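Local coordinates for protein transcriptional regulator, MarR family (Methanosarcina mazei, PDB 3S2W) that probably binds DNA as a dimeric winged-helix transcription factor of the MarR family and so regulates transcription, at residues I37-K42 with S126-I131; Y46-G51 with E91-R96; F53-R58 with D72-D77; R61-N66 with R107-E112. All coordinates share one frame; numbering follows the deposited sequence.

Contact 1: I37-K42 with S126-I131. With SO4 (sulfate ion), chain K.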
# COMPACT_ATOMS: atom_id res chain seq x y z
N ILE A 37 -0.02 -4.72 -8.84
CA ILE A 37 -0.16 -5.01 -10.26
C ILE A 37 0.77 -6.14 -10.69
O ILE A 37 0.35 -7.10 -11.33
CB ILE A 37 0.03 -3.74 -11.11
CG1 ILE A 37 -1.17 -2.82 -10.90
CG2 ILE A 37 0.19 -4.06 -12.61
CD1 ILE A 37 -0.85 -1.40 -11.11
N TYR A 38 2.04 -6.03 -10.30
CA TYR A 38 3.05 -7.01 -10.68
C TYR A 38 2.73 -8.38 -10.10
O TYR A 38 2.80 -9.38 -10.80
CB TYR A 38 4.43 -6.57 -10.21
CG TYR A 38 5.48 -7.56 -10.59
CD1 TYR A 38 5.79 -8.61 -9.74
CD2 TYR A 38 6.14 -7.47 -11.81
CE1 TYR A 38 6.74 -9.53 -10.07
CE2 TYR A 38 7.10 -8.40 -12.16
CZ TYR A 38 7.40 -9.43 -11.29
OH TYR A 38 8.36 -10.36 -11.62
N ILE A 39 2.40 -8.43 -8.81
CA ILE A 39 2.01 -9.67 -8.17
C ILE A 39 0.73 -10.18 -8.82
O ILE A 39 0.62 -11.35 -9.16
CB ILE A 39 1.77 -9.47 -6.67
CG1 ILE A 39 3.06 -9.00 -5.98
CG2 ILE A 39 1.29 -10.74 -6.02
CD1 ILE A 39 4.14 -10.01 -6.00
N GLY A 40 -0.22 -9.29 -9.00
CA GLY A 40 -1.50 -9.64 -9.59
C GLY A 40 -1.41 -10.41 -10.86
O GLY A 40 -2.14 -11.38 -11.05
N LYS A 41 -0.52 -10.01 -11.75
CA LYS A 41 -0.44 -10.70 -13.03
C LYS A 41 0.16 -12.08 -12.86
O LYS A 41 -0.23 -13.03 -13.55
CB LYS A 41 0.38 -9.92 -14.05
CG LYS A 41 -0.36 -8.74 -14.65
CD LYS A 41 -0.35 -8.81 -16.16
CE LYS A 41 1.07 -8.91 -16.70
NZ LYS A 41 1.33 -7.87 -17.73
N LYS A 42 1.13 -12.17 -11.95
CA LYS A 42 1.81 -13.43 -11.72
C LYS A 42 0.91 -14.42 -11.00
O LYS A 42 1.06 -15.60 -11.19
CB LYS A 42 3.13 -13.26 -10.99
CG LYS A 42 4.21 -12.48 -11.75
CD LYS A 42 4.72 -13.26 -12.90
CE LYS A 42 5.96 -12.62 -13.51
NZ LYS A 42 7.18 -13.19 -12.91
N SER A 126 9.70 -12.99 -4.51
CA SER A 126 11.12 -12.77 -4.65
C SER A 126 11.41 -11.98 -5.90
O SER A 126 12.24 -11.09 -5.89
CB SER A 126 11.89 -14.10 -4.69
OG SER A 126 11.84 -14.74 -3.43
N GLU A 127 10.73 -12.32 -6.98
CA GLU A 127 11.02 -11.70 -8.27
C GLU A 127 10.67 -10.25 -8.17
O GLU A 127 11.28 -9.40 -8.81
CB GLU A 127 10.23 -12.38 -9.39
CG GLU A 127 10.63 -13.83 -9.63
CD GLU A 127 9.63 -14.58 -10.46
OE1 GLU A 127 9.99 -15.65 -11.00
OE2 GLU A 127 8.48 -14.12 -10.57
N TRP A 128 9.66 -9.96 -7.36
CA TRP A 128 9.27 -8.60 -7.14
C TRP A 128 10.34 -7.83 -6.34
O TRP A 128 10.74 -6.73 -6.73
CB TRP A 128 7.92 -8.56 -6.45
CG TRP A 128 7.51 -7.18 -6.11
CD1 TRP A 128 7.21 -6.71 -4.88
CD2 TRP A 128 7.40 -6.08 -7.01
NE1 TRP A 128 6.90 -5.38 -4.95
CE2 TRP A 128 7.02 -4.96 -6.25
CE3 TRP A 128 7.58 -5.93 -8.39
CZ2 TRP A 128 6.79 -3.71 -6.82
CZ3 TRP A 128 7.37 -4.67 -8.95
CH2 TRP A 128 6.96 -3.59 -8.16
N GLY A 129 10.82 -8.42 -5.24
CA GLY A 129 11.87 -7.80 -4.45
C GLY A 129 13.11 -7.58 -5.29
O GLY A 129 13.84 -6.59 -5.14
N GLU A 130 13.33 -8.51 -6.20
CA GLU A 130 14.50 -8.53 -7.07
C GLU A 130 14.47 -7.36 -8.03
O GLU A 130 15.48 -6.72 -8.31
CB GLU A 130 14.51 -9.82 -7.88
CG GLU A 130 15.57 -9.86 -8.95
CD GLU A 130 16.99 -9.85 -8.39
OE1 GLU A 130 17.94 -9.64 -9.19
OE2 GLU A 130 17.16 -10.06 -7.17
N ILE A 131 13.28 -7.13 -8.57
CA ILE A 131 13.05 -5.96 -9.35
C ILE A 131 13.29 -4.72 -8.48
O ILE A 131 13.88 -3.75 -8.94
CB ILE A 131 11.62 -5.98 -9.94
CG1 ILE A 131 11.57 -6.95 -11.12
CG2 ILE A 131 11.18 -4.57 -10.38
CD1 ILE A 131 10.21 -7.10 -11.73
S SO4 K . 10.05 -10.59 -14.69
O1 SO4 K . 10.37 -10.17 -13.33
O2 SO4 K . 10.26 -12.03 -14.82
O3 SO4 K . 8.66 -10.27 -15.00
O4 SO4 K . 10.93 -9.88 -15.62

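Contact 2: Y46-G51 with E91-R96. With SO4 (sulfate ion), chain I.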
# COMPACT_ATOMS: atom_id res chain seq x y z
N TYR A 46 -3.22 -18.88 -11.08
CA TYR A 46 -3.73 -19.71 -9.98
C TYR A 46 -5.14 -19.29 -9.60
O TYR A 46 -5.70 -19.78 -8.62
CB TYR A 46 -2.81 -19.65 -8.76
CG TYR A 46 -1.36 -19.86 -9.11
CD1 TYR A 46 -0.51 -18.78 -9.34
CD2 TYR A 46 -0.85 -21.13 -9.24
CE1 TYR A 46 0.82 -18.97 -9.69
CE2 TYR A 46 0.47 -21.34 -9.58
CZ TYR A 46 1.30 -20.26 -9.81
OH TYR A 46 2.61 -20.50 -10.15
N GLY A 47 -5.72 -18.39 -10.37
CA GLY A 47 -7.05 -17.89 -10.09
C GLY A 47 -7.14 -17.15 -8.77
O GLY A 47 -8.11 -17.30 -8.04
N ILE A 48 -6.12 -16.35 -8.47
CA ILE A 48 -6.02 -15.66 -7.18
C ILE A 48 -5.85 -14.15 -7.42
O ILE A 48 -5.00 -13.73 -8.19
CB ILE A 48 -4.79 -16.17 -6.38
CG1 ILE A 48 -4.89 -17.66 -6.16
CG2 ILE A 48 -4.72 -15.55 -5.03
CD1 ILE A 48 -3.68 -18.22 -5.44
N GLY A 49 -6.67 -13.35 -6.76
CA GLY A 49 -6.52 -11.91 -6.82
C GLY A 49 -5.44 -11.43 -5.86
O GLY A 49 -5.15 -12.09 -4.85
N SER A 50 -4.86 -10.28 -6.18
CA SER A 50 -3.84 -9.65 -5.33
C SER A 50 -4.38 -9.21 -3.98
O SER A 50 -3.61 -8.86 -3.09
CB SER A 50 -3.23 -8.46 -6.06
OG SER A 50 -4.24 -7.55 -6.44
N GLY A 51 -5.70 -9.21 -3.82
CA GLY A 51 -6.30 -8.99 -2.52
C GLY A 51 -6.21 -10.19 -1.57
O GLY A 51 -6.28 -10.05 -0.35
N GLU A 91 -11.68 -21.22 -4.24
CA GLU A 91 -10.61 -21.66 -5.14
C GLU A 91 -9.96 -22.92 -4.60
O GLU A 91 -9.16 -23.54 -5.27
CB GLU A 91 -9.59 -20.52 -5.31
CG GLU A 91 -10.17 -19.30 -6.07
CD GLU A 91 -9.73 -17.94 -5.52
OE1 GLU A 91 -10.47 -16.95 -5.73
OE2 GLU A 91 -8.65 -17.84 -4.89
N GLY A 92 -10.31 -23.29 -3.37
CA GLY A 92 -9.85 -24.53 -2.76
C GLY A 92 -8.46 -24.46 -2.13
O GLY A 92 -7.78 -25.47 -2.03
N TYR A 93 -8.06 -23.26 -1.70
CA TYR A 93 -6.74 -23.06 -1.12
C TYR A 93 -6.77 -23.03 0.39
O TYR A 93 -5.74 -23.20 1.04
CB TYR A 93 -6.12 -21.77 -1.62
CG TYR A 93 -5.73 -21.82 -3.06
CD1 TYR A 93 -5.00 -22.88 -3.55
CD2 TYR A 93 -6.12 -20.81 -3.93
CE1 TYR A 93 -4.65 -22.93 -4.86
CE2 TYR A 93 -5.77 -20.86 -5.24
CZ TYR A 93 -5.03 -21.91 -5.70
OH TYR A 93 -4.68 -21.96 -7.01
N VAL A 94 -7.94 -22.78 0.96
CA VAL A 94 -8.03 -22.79 2.41
C VAL A 94 -9.37 -23.29 2.83
O VAL A 94 -10.31 -23.26 2.05
CB VAL A 94 -7.90 -21.40 3.03
CG1 VAL A 94 -6.61 -20.77 2.60
CG2 VAL A 94 -9.12 -20.54 2.68
N PHE A 95 -9.46 -23.74 4.07
CA PHE A 95 -10.75 -24.09 4.64
C PHE A 95 -10.89 -23.45 5.98
O PHE A 95 -9.90 -23.00 6.56
CB PHE A 95 -10.98 -25.62 4.68
CG PHE A 95 -10.15 -26.34 5.71
CD1 PHE A 95 -10.61 -26.51 7.01
CD2 PHE A 95 -8.92 -26.89 5.37
CE1 PHE A 95 -9.86 -27.19 7.95
CE2 PHE A 95 -8.16 -27.58 6.31
CZ PHE A 95 -8.63 -27.73 7.60
N ARG A 96 -12.14 -23.35 6.43
CA ARG A 96 -12.51 -22.73 7.69
C ARG A 96 -12.93 -23.81 8.68
O ARG A 96 -13.55 -24.80 8.32
CB ARG A 96 -13.72 -21.83 7.50
CG ARG A 96 -13.48 -20.44 6.99
CD ARG A 96 -14.79 -19.96 6.33
NE ARG A 96 -14.85 -18.53 6.11
CZ ARG A 96 -15.38 -17.97 5.02
NH1 ARG A 96 -15.88 -18.75 4.06
NH2 ARG A 96 -15.40 -16.63 4.89
S SO4 I . -9.28 -9.94 -5.12
O1 SO4 I . -10.39 -9.05 -4.80
O2 SO4 I . -9.04 -10.82 -3.97
O3 SO4 I . -9.62 -10.76 -6.29
O4 SO4 I . -8.10 -9.12 -5.38

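Contact 3: F53-R58 with D72-D77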
# COMPACT_ATOMS: atom_id res chain seq x y z
N PHE A 53 -3.55 -12.39 -1.75
CA PHE A 53 -2.15 -12.74 -1.59
C PHE A 53 -1.63 -12.56 -0.15
O PHE A 53 -0.94 -13.43 0.37
CB PHE A 53 -1.32 -11.91 -2.53
CG PHE A 53 0.10 -12.34 -2.62
CD1 PHE A 53 1.11 -11.54 -2.11
CD2 PHE A 53 0.43 -13.55 -3.23
CE1 PHE A 53 2.44 -11.96 -2.20
CE2 PHE A 53 1.74 -13.95 -3.33
CZ PHE A 53 2.75 -13.15 -2.83
N PRO A 54 -1.96 -11.42 0.49
CA PRO A 54 -1.46 -11.12 1.83
C PRO A 54 -1.94 -12.16 2.85
O PRO A 54 -1.11 -12.61 3.64
CB PRO A 54 -2.07 -9.74 2.14
CG PRO A 54 -2.55 -9.23 0.86
CD PRO A 54 -2.93 -10.41 0.04
N PHE A 55 -3.22 -12.56 2.81
CA PHE A 55 -3.74 -13.68 3.64
C PHE A 55 -3.01 -15.00 3.37
O PHE A 55 -2.49 -15.63 4.28
CB PHE A 55 -5.27 -13.88 3.45
CG PHE A 55 -6.08 -12.67 3.84
CD1 PHE A 55 -6.40 -12.44 5.18
CD2 PHE A 55 -6.47 -11.73 2.88
CE1 PHE A 55 -7.10 -11.32 5.55
CE2 PHE A 55 -7.18 -10.60 3.25
CZ PHE A 55 -7.50 -10.39 4.59
N LEU A 56 -2.97 -15.42 2.12
CA LEU A 56 -2.22 -16.63 1.82
C LEU A 56 -0.81 -16.56 2.44
O LEU A 56 -0.40 -17.49 3.12
CB LEU A 56 -2.17 -16.84 0.31
CG LEU A 56 -2.16 -18.29 -0.16
CD1 LEU A 56 -3.31 -19.09 0.45
CD2 LEU A 56 -2.19 -18.35 -1.68
N MSE A 57 -0.08 -15.46 2.23
CA MSE A 57 1.29 -15.35 2.72
C MSE A 57 1.36 -15.44 4.25
O MSE A 57 2.31 -15.98 4.81
CB MSE A 57 1.97 -14.04 2.24
CG MSE A 57 2.25 -13.99 0.72
SE MSE A 57 3.38 -15.48 0.06
CE MSE A 57 5.13 -14.90 0.70
N ARG A 58 0.35 -14.92 4.92
CA ARG A 58 0.27 -15.00 6.37
C ARG A 58 0.05 -16.44 6.87
O ARG A 58 0.70 -16.89 7.81
CB ARG A 58 -0.83 -14.08 6.90
CG ARG A 58 -0.83 -13.91 8.40
CD ARG A 58 0.50 -13.39 8.89
NE ARG A 58 0.76 -13.83 10.25
CZ ARG A 58 0.85 -13.03 11.30
NH1 ARG A 58 0.72 -11.71 11.15
NH2 ARG A 58 1.07 -13.54 12.49
N ASP A 72 -7.00 -8.29 12.13
CA ASP A 72 -6.29 -7.33 12.98
C ASP A 72 -4.79 -7.22 12.66
O ASP A 72 -4.24 -6.13 12.70
CB ASP A 72 -6.47 -7.67 14.47
CG ASP A 72 -7.92 -7.69 14.90
OD1 ASP A 72 -8.75 -6.94 14.32
OD2 ASP A 72 -8.25 -8.45 15.84
N TYR A 73 -4.14 -8.34 12.38
CA TYR A 73 -2.71 -8.35 12.06
C TYR A 73 -2.46 -7.63 10.74
O TYR A 73 -1.56 -6.79 10.65
CB TYR A 73 -2.14 -9.77 11.93
CG TYR A 73 -2.15 -10.64 13.18
CD1 TYR A 73 -2.37 -10.09 14.45
CD2 TYR A 73 -1.93 -12.01 13.10
CE1 TYR A 73 -2.38 -10.89 15.59
CE2 TYR A 73 -1.93 -12.81 14.23
CZ TYR A 73 -2.15 -12.25 15.47
OH TYR A 73 -2.15 -13.05 16.59
N LEU A 74 -3.24 -7.96 9.72
CA LEU A 74 -2.97 -7.43 8.39
C LEU A 74 -3.52 -6.02 8.33
O LEU A 74 -3.19 -5.25 7.43
CB LEU A 74 -3.56 -8.32 7.28
CG LEU A 74 -2.98 -9.76 7.13
CD1 LEU A 74 -3.71 -10.60 6.10
CD2 LEU A 74 -1.54 -9.70 6.78
N LYS A 75 -4.34 -5.69 9.32
CA LYS A 75 -5.08 -4.44 9.33
C LYS A 75 -5.83 -4.28 8.03
O LYS A 75 -5.76 -3.23 7.38
CB LYS A 75 -4.16 -3.23 9.58
CG LYS A 75 -3.53 -3.19 10.97
CD LYS A 75 -4.54 -2.75 12.00
CE LYS A 75 -3.93 -2.68 13.37
NZ LYS A 75 -4.44 -1.49 14.11
N ILE A 76 -6.54 -5.34 7.64
CA ILE A 76 -7.52 -5.28 6.56
C ILE A 76 -8.89 -5.52 7.19
O ILE A 76 -9.03 -6.41 8.05
CB ILE A 76 -7.25 -6.34 5.48
CG1 ILE A 76 -5.89 -6.09 4.80
CG2 ILE A 76 -8.36 -6.34 4.44
CD1 ILE A 76 -5.45 -7.20 3.86
N ASP A 77 -9.90 -4.73 6.78
CA ASP A 77 -11.20 -4.76 7.48
C ASP A 77 -11.93 -6.10 7.38
O ASP A 77 -11.64 -6.92 6.50
CB ASP A 77 -12.11 -3.58 7.08
CG ASP A 77 -12.46 -3.56 5.59
OD1 ASP A 77 -13.42 -4.24 5.18
OD2 ASP A 77 -11.79 -2.83 4.82

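Contact 4: R61-N66 with R107-E112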
# COMPACT_ATOMS: atom_id res chain seq x y z
N ARG A 61 3.07 -18.39 7.20
CA ARG A 61 3.81 -18.17 8.43
C ARG A 61 3.11 -18.84 9.61
O ARG A 61 3.70 -19.63 10.33
CB ARG A 61 4.02 -16.68 8.69
CG ARG A 61 5.42 -16.20 8.35
CD ARG A 61 5.57 -14.71 8.63
NE ARG A 61 4.68 -13.90 7.81
CZ ARG A 61 4.10 -12.77 8.22
NH1 ARG A 61 4.33 -12.31 9.45
NH2 ARG A 61 3.30 -12.10 7.39
N GLU A 62 1.83 -18.55 9.78
CA GLU A 62 1.07 -19.01 10.92
C GLU A 62 -0.25 -19.58 10.41
O GLU A 62 -1.19 -18.83 10.13
CB GLU A 62 0.79 -17.84 11.87
CG GLU A 62 1.21 -18.04 13.32
CD GLU A 62 0.16 -18.77 14.14
OE1 GLU A 62 -0.02 -19.99 13.94
OE2 GLU A 62 -0.49 -18.11 14.99
N ASP A 63 -0.32 -20.90 10.29
CA ASP A 63 -1.53 -21.56 9.81
C ASP A 63 -2.50 -21.83 10.94
O ASP A 63 -2.12 -21.90 12.10
CB ASP A 63 -1.16 -22.86 9.13
CG ASP A 63 -2.31 -23.48 8.40
OD1 ASP A 63 -3.32 -22.78 8.20
OD2 ASP A 63 -2.20 -24.65 8.01
N GLY A 64 -3.77 -22.01 10.61
CA GLY A 64 -4.77 -22.27 11.63
C GLY A 64 -5.03 -21.05 12.49
O GLY A 64 -5.31 -21.17 13.67
N ILE A 65 -4.97 -19.87 11.91
CA ILE A 65 -5.18 -18.65 12.67
C ILE A 65 -6.65 -18.21 12.58
O ILE A 65 -7.33 -18.44 11.58
CB ILE A 65 -4.25 -17.54 12.17
CG1 ILE A 65 -4.51 -16.23 12.90
CG2 ILE A 65 -4.42 -17.33 10.69
CD1 ILE A 65 -3.80 -15.05 12.25
N ASN A 66 -7.14 -17.59 13.64
CA ASN A 66 -8.52 -17.11 13.67
C ASN A 66 -8.73 -15.97 12.67
O ASN A 66 -7.92 -15.07 12.57
CB ASN A 66 -8.86 -16.63 15.08
CG ASN A 66 -10.33 -16.48 15.29
OD1 ASN A 66 -10.97 -15.57 14.75
ND2 ASN A 66 -10.90 -17.38 16.09
N ARG A 107 -11.55 -20.43 12.42
CA ARG A 107 -10.11 -20.58 12.18
C ARG A 107 -9.82 -20.98 10.74
O ARG A 107 -10.49 -21.86 10.18
CB ARG A 107 -9.51 -21.61 13.14
CG ARG A 107 -8.81 -21.01 14.33
CD ARG A 107 -8.30 -22.04 15.33
NE ARG A 107 -7.56 -21.35 16.39
CZ ARG A 107 -8.12 -20.75 17.44
NH1 ARG A 107 -7.37 -20.12 18.33
NH2 ARG A 107 -9.44 -20.78 17.59
N VAL A 108 -8.81 -20.37 10.12
CA VAL A 108 -8.54 -20.70 8.72
C VAL A 108 -7.25 -21.47 8.56
O VAL A 108 -6.25 -21.17 9.21
CB VAL A 108 -8.62 -19.46 7.77
CG1 VAL A 108 -9.35 -18.32 8.44
CG2 VAL A 108 -7.26 -19.03 7.33
N PHE A 109 -7.30 -22.48 7.70
CA PHE A 109 -6.21 -23.41 7.51
C PHE A 109 -5.93 -23.56 6.03
O PHE A 109 -6.84 -23.50 5.21
CB PHE A 109 -6.60 -24.78 8.04
CG PHE A 109 -6.68 -24.88 9.54
CD1 PHE A 109 -5.61 -25.37 10.27
CD2 PHE A 109 -7.85 -24.53 10.21
CE1 PHE A 109 -5.67 -25.49 11.66
CE2 PHE A 109 -7.92 -24.65 11.62
CZ PHE A 109 -6.82 -25.13 12.34
N LEU A 110 -4.67 -23.78 5.67
CA LEU A 110 -4.33 -24.13 4.29
C LEU A 110 -4.79 -25.55 3.97
O LEU A 110 -4.66 -26.45 4.81
CB LEU A 110 -2.82 -24.01 4.08
CG LEU A 110 -2.29 -22.57 4.13
CD1 LEU A 110 -0.82 -22.55 4.56
CD2 LEU A 110 -2.52 -21.82 2.78
N THR A 111 -5.34 -25.74 2.78
CA THR A 111 -5.57 -27.09 2.27
C THR A 111 -4.28 -27.62 1.63
O THR A 111 -3.28 -26.90 1.55
CB THR A 111 -6.63 -27.09 1.19
OG1 THR A 111 -6.18 -26.28 0.11
CG2 THR A 111 -7.95 -26.54 1.72
N GLU A 112 -4.29 -28.86 1.17
CA GLU A 112 -3.10 -29.38 0.50
C GLU A 112 -2.79 -28.58 -0.75
O GLU A 112 -1.64 -28.17 -0.95
CB GLU A 112 -3.22 -30.89 0.20
CG GLU A 112 -2.59 -31.75 1.29
CD GLU A 112 -1.10 -31.44 1.50
OE1 GLU A 112 -0.34 -31.50 0.51
OE2 GLU A 112 -0.69 -31.14 2.65
O HOH W 1 -2.97 -26.97 6.90

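Contact 1: I37-K42 with S126-I131
Tyr38 and Trp128 join helix 23-43 to helix 112-133, two helices of the dimerisation region of a MarR-type protein, whose local axes cross roughly antiparallel at 146°. Trp128 CE3 lies over one face of the Tyr38 ring, displaced toward its rim and 3.5 Å from Tyr38 CG. The planes are inclined by 29° and the centres of the Tyr38 ring and the Trp128 six-membered ring are well displaced, 5.0 Å apart, with little overlap; the CE3-CZ3 side of the indole covers CB, CG and CD1 of the tyrosine. With Tyr38 CG turned anti to the backbone N (chi1 180°), the phenol spans the gap between the helices, and its CE2 meets the Ile131 CD1 methyl at 3.4 Å. On the buried side, Ile39 sends its CD1 at about a right angle against Trp128 CB, 4.1 Å away. MarR dimers are built by terminal helices of both subunits packing together, and here Ile158 of the second subunit rests on both Tyr38 and Ile131. Tyrosine suits the place by offering an apolar ring to Trp128 and Ile131 while its hydroxyl reaches the polar margin. There Lys42 NZ forms a salt bridge with Glu127 OE2 at 2.8 Å, although its hydrogen-bond geometry is weak. A second weak bond links Lys42 NZ to Tyr38 OH. The phenol in turn donates to sulfate O1, 2.6 Å from Tyr38 OH, the ion probably from the crystallisation medium.

Contact 2: Y46-G51 with E91-R96
Tyr93 reaches across to the 46-51 loop and gives its phenol hydrogen to Tyr46 O, with Tyr93 OH and Tyr46 O 2.9 Å apart. The hydroxyl arrives in the carbonyl plane, on a lone pair, at a C=O...O angle of 126°, while the carbonyl oxygen lies at the edge of the tyrosine ring. With Tyr93 CG anti to the carbonyl carbon (chi1 -70°), the ring points to the loop, and Ile48 packs obliquely on its flank: Ile48 CD1 is 3.4 Å from Tyr93 CE2, with Ile48 CG1 equally close. A long branched residue suits this place, since both atoms of its longer arm touch the ring. Glu91 closes on the next carbonyl, its OE2 3.2 Å from Gly47 O. Both are acceptors, so this approach is probably unfavourable for a charged carboxylate. Gly47 itself has positive phi, which favours glycine.

In the next shell, Leu117 of helix 112-133 touches both tyrosines, and Ile48 is backed by Ile43 and Leu56. At the loop's far end, Gly51 N and Gln52 NE2 bind a sulfate ion, probably picked up from the crystallisation medium. Gly92, with positive phi, ends helix 78-90 in a Schellman motif, after which the chain turns and Tyr93 points toward the loop. Such a passage, from what is probably the recognition helix into the first strand of the wing, is characteristic of the winged helix-turn-helix fold.

Contact 3: F53-R58 with D72-D77
Phe55 leads into the contact from helix 53-61 and takes the Leu74 CD1 methyl over one face of its ring. From CB, the bond to CG lies anti to the carbonyl carbon (chi1 -60°), which swings the ring toward helix 67-74. CG already lies near the Leu74 methyl; next along, Phe55 CD1 is 3.4 Å from Leu74 CD1, and CE1 is nearly as close. The result is a CH-pi contact, 3.7 Å from Leu74 CD1 to the Phe55 ring centroid. At the tip, Phe55 CZ meets Ile76 CD1 at 3.9 Å and shares it with CE2. A flat, wholly apolar ring suits this place, for it also touches Thr81, Ala84, Ile85 and Leu88 and so fills the angle of the helix-turn-helix: helix 67-74, the turn with Lys75 at positive phi and Asp77 as N-cap, then helix 78-90. With alanine in place of the phenylalanine, the Leu74 and Ile76 methyls would probably face a gap. Nearer the surface, Arg58 bends at chi2 (57°) and brings its guanidinium nearly parallel to the Tyr73 ring, 15° between the planes. Tyr73 CD2 comes over the guanidinium face, 3.3 Å from Arg58 NH1. The second subunit adds Tyr30 against Leu74 and Arg33 against Pro54.

Contact 4: R61-N66 with R107-E112
Asp63 OD1 is held by two backbone N-H groups. Leu110 N donates to Asp63 OD1 at 3.0 Å, on the syn side and 26° out of the carboxylate plane, and the neighbouring Gly64 N adds a weak bond. The site lies at the base of the wing of this winged-helix fold, where the short, weakly bonded strand 65-66 runs antiparallel to strand 106-110. A water donates both to Asp63 OD2, 2.7 Å away, and to Leu110 O. Aspartate suits the spot because its short side chain, with CG anti to N (chi1 -170°), brings OD1 to the strand backbone and OD2 to the water. Were the carboxylate replaced by the methyl of an alanine, Leu110 N would probably lose its acceptor and the water one of its two partners. Val108 N donates almost straight to Ile65 O, 2.8 Å apart at 175°. Val108 and Ile65 turn inward, packing on Leu59 and Leu70. Gly64 CA sits over one face of the Phe109 ring, 3.5 Å from the Phe109 centroid in a CH-pi contact; a CB there would probably run into Phe109 CE1, and positive phi also favours glycine. Arg107 NE passes 3.5 Å from Gly64 O, which lies at the guanidinium edge.

In the fold
Contacts 2, 3 and 4 lie close together, their centres about 12 to 13 Å apart, and make up the winged helix-turn-helix part; contact 1 stands in the dimerisation region, its centre about 18 Å from those of contacts 2 and 3 and 24 Å from that of contact 4. Along the chain, contact 1 encloses the other three, contact 3 lies within the span of contact 2, and contact 4 alternates with both. Contacts 2 and 4 share the sheet, and Leu56 of contact 3 touches Ile48, Val94 and Leu110. Phe53 packs on Ile39 of contact 1, and contacts 1 and 3 both touch the second subunit, so the probable DNA-binding part packs directly against the dimer interface.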